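Local coordinates for protein dehalogenase-like hydrolase (PDB 3UMB) that probably catalyses the hydrolytic dehalogenation of small (S)-2-haloalkanoic acids to the corresponding (R)-2-hydroxyalkanoic acids, at residues V38-R43 with T90-Y95; V67-L72 with H86-L91; G192-W197 with L223-A228. One frame throughout, in Å; residues are numbered along the deposited sequence.

Contact 1. Residues V38-R43 with T90-Y95; sequences VLWRDR and TLMREY. With MG (magnesium ion), chain H.
Trp40 reaches across to Leu91, Met92 and Tyr95 and carries nearly all of this contact; the axes of the two helical segments stay 14.6 Å apart, and its indole bridges much of the gap. From CB, the chain leaves with CG anti to the backbone N (chi1 -175°), which sends the indole out from its helix toward the other segment. Partway along, NE1 donates a hydrogen bond to Thr68 O, helping to set the rotation of the ring and satisfying its one polar atom. Beyond it the benzo ring meets all three partners. Trp40 CZ2 lies 3.9 Å from Met92 SE, the selenium of a selenomethionine, which approaches near the indole plane as a Met-aromatic contact at the edge. At the far tip, Trp40 CH2 is 3.7 Å from Tyr95 CD1 and 4.3 Å from Leu91 CB. The tyrosine turns its own edge to the indole face in an offset edge-to-face pair, planes at 72°, while its hydroxyl is held by Gln44 NE2. On a different side of the same helix, Asp42 OD1 binds a magnesium ion at 2.3 Å, shared with Asp42 OD1 of the second subunit. Trp40 thus ties helix 33-54 to helix 85-96, with Leu72 of helix 64-78 and Val21 of helix 19-28 also packed against it.

Contact 2. Residues V67-L72 with H86-L91; sequences VTVDAL and HAEATL
Leu72 and Leu91 meet at about a right angle, each offering its CD1 methyl, and the two carbons stand 4.1 Å apart. Leu72 points toward the partner helix; with CG anti to the backbone N (chi1 170°), the branch is carried out into the space between the helices, where its two methyls reach different residues. While CD1 takes Leu91, Leu72 CD2 rests against the backbone of the facing helix, 4.4 Å from Glu88 CA, and comes equally near the start of the glutamate stem, 4.5 Å from Glu88 CG. Leu91 comes to the meeting in the other sense, with CG anti to its carbonyl carbon, and carries its CD1 back toward Leu72.

A second crossing, again close to perpendicular, joins Val69 and Glu88. The glutamate stem runs out extended, and its OE2 lies 4.0 Å from Val69 CG1, a van der Waals approach of a methyl to a carboxylate. The charge itself is answered by Arg73 NH2, which forms a salt bridge with OE2, so the same helix that supplies the valine methyl also supplies the countercharge. Val69 is in turn packed against Met92, one turn further along helix 85-96. Leu83, in the loop that joins the two helices, touches both Leu72 and Glu88, and Leu72 also packs on Trp40 of helix 33-54.

The short segments run at 131° to one another with axes 11.4 Å apart, and side chains make most of the junction. Such a cluster of helices, inserted between the first and second strands of the parallel core, is the helical cap typical of L-2-haloacid dehalogenases in the HAD superfamily.

Contact 3. Residues G192-W197 with L223-A228; sequences GFTTFW and LQFVQA
Phe225 offers one face of its ring to the CD1 side of Phe196 where the C-terminal helix 219-227 covers one face of the parallel, Rossmann-like sheet of the HAD core. Phe196 CD1 stands 3.8 Å above the plane of the Phe225 ring, displaced toward its rim, and Phe196 CE1 reaches Phe225 CB at 3.8 Å. The rings meet obliquely, with planes inclined at 47° and centroids 5.4 Å apart. With CG anti to the backbone N in both (chi1 -176° for Phe196), each ring is carried out from its own backbone toward the other segment, the two lying alongside each other and pointing opposite ways. Thr194 adds its methyl at the edge of the Phe225 ring, CG2 lying 4.4 Å from Phe225 CZ.

Strand alternation positions these groups: Thr194 and Phe196 face the helix, whereas Thr195 between them points away and bonds to Thr189 OG1 of helix 182-191. Leu176 of the adjoining strand 175-179 also packs on Phe225, while Leu223 turns from the strand and packs on Val107, Gln110 and Leu111 of helix 104-112. Ahead of the strand, helix 182-191 ends in a Schellman motif with Gly192 as its C-prime residue at positive phi (113°): Phe193 N pairs with Ala188 O, and Gly192 N with Thr189 O.

How the contacts relate
Contacts 1 and 2 are neighbours, their centres 6 Å apart, and both end on helix 85-96, where they share Thr90 and Leu91. Helices 33-54 and 64-78 follow each other in the chain, and helix 64-78 lies against both of the others, Met92 CE packing on Thr68 CG2, so the three helices pack together in what is, as in relatives, the cap. Contact 3 comes later in the sequence and on the opposite side of the chain's centre, about 30 Å from contact 1 and 35 Å from contact 2 between centres. It belongs to the parallel-sheet core. Together they sample the two parts of this HAD enzyme; in relatives, the active site lies between cap and core.

Contact 1. Residues V38-R43 with T90-Y95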
# COMPACT_ATOMS: atom_id res chain seq x y z
N VAL A 38 -5.18 14.15 -0.75
CA VAL A 38 -4.61 13.03 -1.50
C VAL A 38 -3.41 12.34 -0.81
O VAL A 38 -3.45 11.11 -0.63
CB VAL A 38 -4.18 13.43 -2.91
CG1 VAL A 38 -3.64 12.20 -3.62
CG2 VAL A 38 -5.38 14.02 -3.71
N LEU A 39 -2.36 13.10 -0.45
CA LEU A 39 -1.16 12.50 0.15
C LEU A 39 -1.49 11.82 1.47
O LEU A 39 -0.98 10.76 1.76
CB LEU A 39 -0.03 13.52 0.36
CG LEU A 39 1.29 13.02 0.92
CD1 LEU A 39 1.80 11.84 0.11
CD2 LEU A 39 2.32 14.19 1.04
N TRP A 40 -2.42 12.41 2.21
CA TRP A 40 -2.83 11.93 3.51
C TRP A 40 -3.57 10.59 3.47
O TRP A 40 -3.27 9.67 4.25
CB TRP A 40 -3.71 12.98 4.13
CG TRP A 40 -4.13 12.74 5.51
CD1 TRP A 40 -3.64 11.83 6.40
CD2 TRP A 40 -5.12 13.48 6.17
NE1 TRP A 40 -4.31 11.95 7.61
CE2 TRP A 40 -5.23 12.96 7.48
CE3 TRP A 40 -5.99 14.52 5.77
CZ2 TRP A 40 -6.16 13.46 8.40
CZ3 TRP A 40 -6.90 15.02 6.69
CH2 TRP A 40 -6.98 14.48 7.99
N ARG A 41 -4.51 10.47 2.53
CA ARG A 41 -5.23 9.22 2.30
C ARG A 41 -4.28 8.12 1.82
O ARG A 41 -4.30 7.00 2.33
CB ARG A 41 -6.39 9.44 1.32
CG ARG A 41 -7.23 8.19 0.96
CD ARG A 41 -7.90 7.50 2.20
NE ARG A 41 -8.64 6.29 1.79
CZ ARG A 41 -9.05 5.33 2.63
NH1 ARG A 41 -8.82 5.41 3.95
NH2 ARG A 41 -9.70 4.26 2.16
N ASP A 42 -3.41 8.45 0.86
CA ASP A 42 -2.37 7.54 0.40
C ASP A 42 -1.57 6.99 1.57
O ASP A 42 -1.47 5.78 1.74
CB ASP A 42 -1.39 8.24 -0.54
CG ASP A 42 -0.33 7.27 -1.15
OD1 ASP A 42 -0.73 6.39 -1.98
OD2 ASP A 42 0.89 7.40 -0.83
N ARG A 43 -0.99 7.86 2.37
CA ARG A 43 -0.11 7.37 3.46
C ARG A 43 -0.90 6.69 4.57
O ARG A 43 -0.41 5.75 5.18
CB ARG A 43 0.84 8.46 4.00
CG ARG A 43 1.94 8.79 2.98
CD ARG A 43 2.80 7.56 2.71
NE ARG A 43 4.20 7.89 2.44
CZ ARG A 43 4.70 8.15 1.22
NH1 ARG A 43 6.01 8.40 1.06
NH2 ARG A 43 3.93 8.19 0.14
N THR A 90 -7.88 20.39 14.72
CA THR A 90 -9.01 20.76 13.85
C THR A 90 -9.30 19.77 12.76
O THR A 90 -10.46 19.58 12.38
CB THR A 90 -8.77 22.11 13.14
OG1 THR A 90 -8.65 23.13 14.13
CG2 THR A 90 -9.93 22.46 12.21
N LEU A 91 -8.26 19.16 12.21
CA LEU A 91 -8.48 18.30 11.04
C LEU A 91 -8.92 16.94 11.50
O LEU A 91 -9.69 16.29 10.84
CB LEU A 91 -7.23 18.19 10.16
CG LEU A 91 -7.10 19.33 9.14
CD1 LEU A 91 -5.79 19.17 8.36
CD2 LEU A 91 -8.32 19.36 8.20
N MSE A 92 -8.38 16.53 12.64
CA MSE A 92 -8.76 15.29 13.29
C MSE A 92 -10.26 15.37 13.77
O MSE A 92 -11.05 14.49 13.39
CB MSE A 92 -7.73 14.91 14.40
CG MSE A 92 -6.30 14.36 13.85
SE MSE A 92 -6.45 13.16 12.29
CE MSE A 92 -7.11 11.56 13.29
N ARG A 93 -10.65 16.43 14.49
CA ARG A 93 -12.08 16.70 14.77
C ARG A 93 -12.92 16.52 13.53
O ARG A 93 -13.91 15.80 13.53
CB ARG A 93 -12.32 18.14 15.26
CG ARG A 93 -11.83 18.39 16.68
CD ARG A 93 -12.38 19.68 17.30
NE ARG A 93 -11.43 20.80 17.25
CZ ARG A 93 -10.43 21.02 18.11
NH1 ARG A 93 -10.16 20.17 19.11
NH2 ARG A 93 -9.66 22.10 17.95
N GLU A 94 -12.51 17.18 12.47
CA GLU A 94 -13.21 17.04 11.24
C GLU A 94 -13.33 15.58 10.88
O GLU A 94 -14.36 15.16 10.37
CB GLU A 94 -12.50 17.79 10.12
CG GLU A 94 -13.42 18.11 9.01
CD GLU A 94 -14.35 19.24 9.32
OE1 GLU A 94 -13.95 20.14 10.12
OE2 GLU A 94 -15.46 19.23 8.76
N TYR A 95 -12.27 14.82 11.15
CA TYR A 95 -12.21 13.39 10.76
C TYR A 95 -13.15 12.57 11.63
O TYR A 95 -13.83 11.68 11.13
CB TYR A 95 -10.76 12.80 10.81
CG TYR A 95 -10.50 11.72 9.75
CD1 TYR A 95 -9.52 11.87 8.79
CD2 TYR A 95 -11.28 10.57 9.69
CE1 TYR A 95 -9.30 10.91 7.81
CE2 TYR A 95 -11.06 9.60 8.71
CZ TYR A 95 -10.07 9.78 7.78
OH TYR A 95 -9.87 8.82 6.81
MG MG H . -0.16 4.20 -2.43
O HOH W 1 1.74 5.62 -2.48
O HOH W 2 -2.12 4.85 -3.57

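Contact 2. Residues V67-L72 with H86-L91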
# COMPACT_ATOMS: atom_id res chain seq x y z
N VAL A 67 -2.83 5.92 13.43
CA VAL A 67 -2.26 5.81 12.09
C VAL A 67 -2.66 7.02 11.25
O VAL A 67 -1.88 7.45 10.39
CB VAL A 67 -2.64 4.47 11.34
CG1 VAL A 67 -2.22 4.53 9.85
CG2 VAL A 67 -2.04 3.20 12.10
N THR A 68 -3.87 7.56 11.47
CA THR A 68 -4.37 8.67 10.66
C THR A 68 -3.60 9.96 11.06
O THR A 68 -3.28 10.79 10.24
CB THR A 68 -5.91 8.79 10.75
OG1 THR A 68 -6.52 7.66 10.12
CG2 THR A 68 -6.43 10.06 10.08
N VAL A 69 -3.26 10.09 12.32
CA VAL A 69 -2.45 11.21 12.81
C VAL A 69 -1.05 11.12 12.17
O VAL A 69 -0.61 12.06 11.52
CB VAL A 69 -2.43 11.19 14.36
CG1 VAL A 69 -1.39 12.14 14.94
CG2 VAL A 69 -3.86 11.50 14.90
N ASP A 70 -0.41 9.95 12.30
CA ASP A 70 0.88 9.68 11.65
C ASP A 70 0.87 10.09 10.17
O ASP A 70 1.77 10.78 9.71
CB ASP A 70 1.24 8.21 11.74
CG ASP A 70 1.44 7.75 13.15
OD1 ASP A 70 1.63 8.63 13.99
OD2 ASP A 70 1.36 6.52 13.41
N ALA A 71 -0.11 9.62 9.43
CA ALA A 71 -0.15 9.91 8.00
C ALA A 71 -0.31 11.41 7.77
O ALA A 71 0.28 11.97 6.84
CB ALA A 71 -1.28 9.14 7.28
N LEU A 72 -1.15 12.06 8.57
CA LEU A 72 -1.41 13.49 8.40
C LEU A 72 -0.14 14.30 8.66
O LEU A 72 0.15 15.26 7.95
CB LEU A 72 -2.49 13.95 9.38
CG LEU A 72 -2.70 15.48 9.50
CD1 LEU A 72 -3.28 15.96 8.17
CD2 LEU A 72 -3.57 15.83 10.67
N HIS A 86 -3.13 23.15 16.99
CA HIS A 86 -4.48 23.59 16.62
C HIS A 86 -4.87 23.00 15.28
O HIS A 86 -5.92 22.38 15.20
CB HIS A 86 -4.66 25.14 16.62
CG HIS A 86 -5.98 25.59 16.04
ND1 HIS A 86 -7.13 25.71 16.80
CD2 HIS A 86 -6.34 25.92 14.77
CE1 HIS A 86 -8.14 26.11 16.04
NE2 HIS A 86 -7.69 26.23 14.79
N ALA A 87 -4.06 23.16 14.23
CA ALA A 87 -4.53 22.75 12.87
C ALA A 87 -4.70 21.21 12.77
O ALA A 87 -5.57 20.71 12.06
CB ALA A 87 -3.63 23.28 11.77
N GLU A 88 -3.83 20.50 13.48
CA GLU A 88 -3.94 19.06 13.68
C GLU A 88 -5.24 18.69 14.40
O GLU A 88 -6.05 17.96 13.85
CB GLU A 88 -2.76 18.57 14.51
CG GLU A 88 -2.83 17.11 14.87
CD GLU A 88 -1.49 16.55 15.16
OE1 GLU A 88 -0.58 16.74 14.34
OE2 GLU A 88 -1.33 15.91 16.21
N ALA A 89 -5.44 19.21 15.61
CA ALA A 89 -6.71 18.98 16.33
C ALA A 89 -7.90 19.28 15.42
O ALA A 89 -8.79 18.47 15.28
CB ALA A 89 -6.76 19.80 17.65
N THR A 90 -7.88 20.39 14.72
CA THR A 90 -9.01 20.76 13.85
C THR A 90 -9.30 19.77 12.76
O THR A 90 -10.46 19.58 12.38
CB THR A 90 -8.77 22.11 13.14
OG1 THR A 90 -8.65 23.13 14.13
CG2 THR A 90 -9.93 22.46 12.21
N LEU A 91 -8.26 19.16 12.21
CA LEU A 91 -8.48 18.30 11.04
C LEU A 91 -8.92 16.94 11.50
O LEU A 91 -9.69 16.29 10.84
CB LEU A 91 -7.23 18.19 10.16
CG LEU A 91 -7.10 19.33 9.14
CD1 LEU A 91 -5.79 19.17 8.36
CD2 LEU A 91 -8.32 19.36 8.20

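Contact 3. Residues G192-W197 with L223-A228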
# COMPACT_ATOMS: atom_id res chain seq x y z
N GLY A 192 -14.41 -14.77 -0.27
CA GLY A 192 -15.60 -15.56 -0.60
C GLY A 192 -16.95 -14.85 -0.41
O GLY A 192 -17.98 -15.51 -0.41
N PHE A 193 -16.96 -13.53 -0.20
CA PHE A 193 -18.23 -12.79 -0.12
C PHE A 193 -18.81 -12.57 -1.49
O PHE A 193 -18.11 -12.59 -2.49
CB PHE A 193 -18.08 -11.38 0.46
CG PHE A 193 -17.59 -11.33 1.87
CD1 PHE A 193 -18.47 -11.34 2.93
CD2 PHE A 193 -16.21 -11.25 2.13
CE1 PHE A 193 -18.01 -11.28 4.25
CE2 PHE A 193 -15.76 -11.17 3.43
CZ PHE A 193 -16.66 -11.18 4.50
N THR A 194 -20.11 -12.32 -1.52
CA THR A 194 -20.72 -11.69 -2.69
C THR A 194 -20.42 -10.23 -2.48
O THR A 194 -20.74 -9.67 -1.44
CB THR A 194 -22.28 -11.84 -2.74
OG1 THR A 194 -22.64 -13.21 -2.62
CG2 THR A 194 -22.82 -11.26 -4.06
N THR A 195 -19.79 -9.59 -3.45
CA THR A 195 -19.41 -8.21 -3.24
C THR A 195 -20.01 -7.25 -4.28
O THR A 195 -20.16 -7.58 -5.45
CB THR A 195 -17.88 -8.09 -3.27
OG1 THR A 195 -17.44 -8.37 -4.58
CG2 THR A 195 -17.22 -9.06 -2.33
N PHE A 196 -20.26 -6.03 -3.82
CA PHE A 196 -20.68 -4.96 -4.67
C PHE A 196 -19.72 -3.78 -4.48
O PHE A 196 -19.47 -3.37 -3.36
CB PHE A 196 -22.10 -4.52 -4.27
CG PHE A 196 -22.68 -3.46 -5.17
CD1 PHE A 196 -23.44 -3.82 -6.29
CD2 PHE A 196 -22.45 -2.11 -4.90
CE1 PHE A 196 -23.96 -2.86 -7.14
CE2 PHE A 196 -22.99 -1.12 -5.77
CZ PHE A 196 -23.74 -1.51 -6.89
N TRP A 197 -19.26 -3.20 -5.58
CA TRP A 197 -18.33 -2.08 -5.54
C TRP A 197 -19.04 -0.77 -5.90
O TRP A 197 -19.46 -0.60 -7.05
CB TRP A 197 -17.18 -2.36 -6.52
CG TRP A 197 -16.15 -1.27 -6.62
CD1 TRP A 197 -15.75 -0.41 -5.63
CD2 TRP A 197 -15.36 -0.94 -7.77
NE1 TRP A 197 -14.77 0.46 -6.11
CE2 TRP A 197 -14.52 0.15 -7.42
CE3 TRP A 197 -15.28 -1.47 -9.06
CZ2 TRP A 197 -13.63 0.70 -8.32
CZ3 TRP A 197 -14.39 -0.89 -9.95
CH2 TRP A 197 -13.57 0.16 -9.56
N LEU A 223 -28.87 -0.91 -4.02
CA LEU A 223 -30.30 -1.26 -3.87
C LEU A 223 -30.84 -1.92 -5.13
O LEU A 223 -31.46 -2.99 -5.05
CB LEU A 223 -31.11 -0.00 -3.54
CG LEU A 223 -32.50 -0.18 -2.90
CD1 LEU A 223 -32.54 -1.20 -1.75
CD2 LEU A 223 -33.03 1.20 -2.43
N GLN A 224 -30.61 -1.29 -6.29
CA GLN A 224 -31.06 -1.85 -7.58
C GLN A 224 -30.71 -3.34 -7.56
O GLN A 224 -31.57 -4.20 -7.73
CB GLN A 224 -30.36 -1.19 -8.79
CG GLN A 224 -31.11 -0.15 -9.64
CD GLN A 224 -30.37 0.20 -11.01
OE1 GLN A 224 -29.37 0.95 -11.05
NE2 GLN A 224 -30.88 -0.36 -12.11
N PHE A 225 -29.43 -3.61 -7.29
CA PHE A 225 -28.81 -4.92 -7.51
C PHE A 225 -29.33 -6.01 -6.59
O PHE A 225 -29.52 -7.16 -7.03
CB PHE A 225 -27.27 -4.77 -7.37
CG PHE A 225 -26.54 -6.04 -7.02
CD1 PHE A 225 -26.00 -6.84 -8.02
CD2 PHE A 225 -26.36 -6.40 -5.70
CE1 PHE A 225 -25.32 -7.99 -7.70
CE2 PHE A 225 -25.66 -7.57 -5.38
CZ PHE A 225 -25.15 -8.36 -6.37
N VAL A 226 -29.52 -5.66 -5.32
CA VAL A 226 -30.07 -6.60 -4.35
C VAL A 226 -31.49 -7.03 -4.82
O VAL A 226 -31.75 -8.22 -5.10
CB VAL A 226 -30.15 -5.96 -2.91
CG1 VAL A 226 -30.60 -7.01 -1.88
CG2 VAL A 226 -28.81 -5.37 -2.49
N GLN A 227 -32.37 -6.03 -4.95
CA GLN A 227 -33.76 -6.23 -5.40
C GLN A 227 -33.86 -7.18 -6.62
O GLN A 227 -34.72 -8.04 -6.65
CB GLN A 227 -34.48 -4.88 -5.61
CG GLN A 227 -34.93 -4.22 -4.28
CD GLN A 227 -35.15 -2.70 -4.35
OE1 GLN A 227 -34.76 -2.03 -5.31
NE2 GLN A 227 -35.80 -2.14 -3.32
N ALA A 228 -32.93 -7.06 -7.58
CA ALA A 228 -32.87 -8.02 -8.70
C ALA A 228 -32.72 -9.49 -8.25
O ALA A 228 -31.62 -10.01 -7.99
CB ALA A 228 -31.76 -7.63 -9.67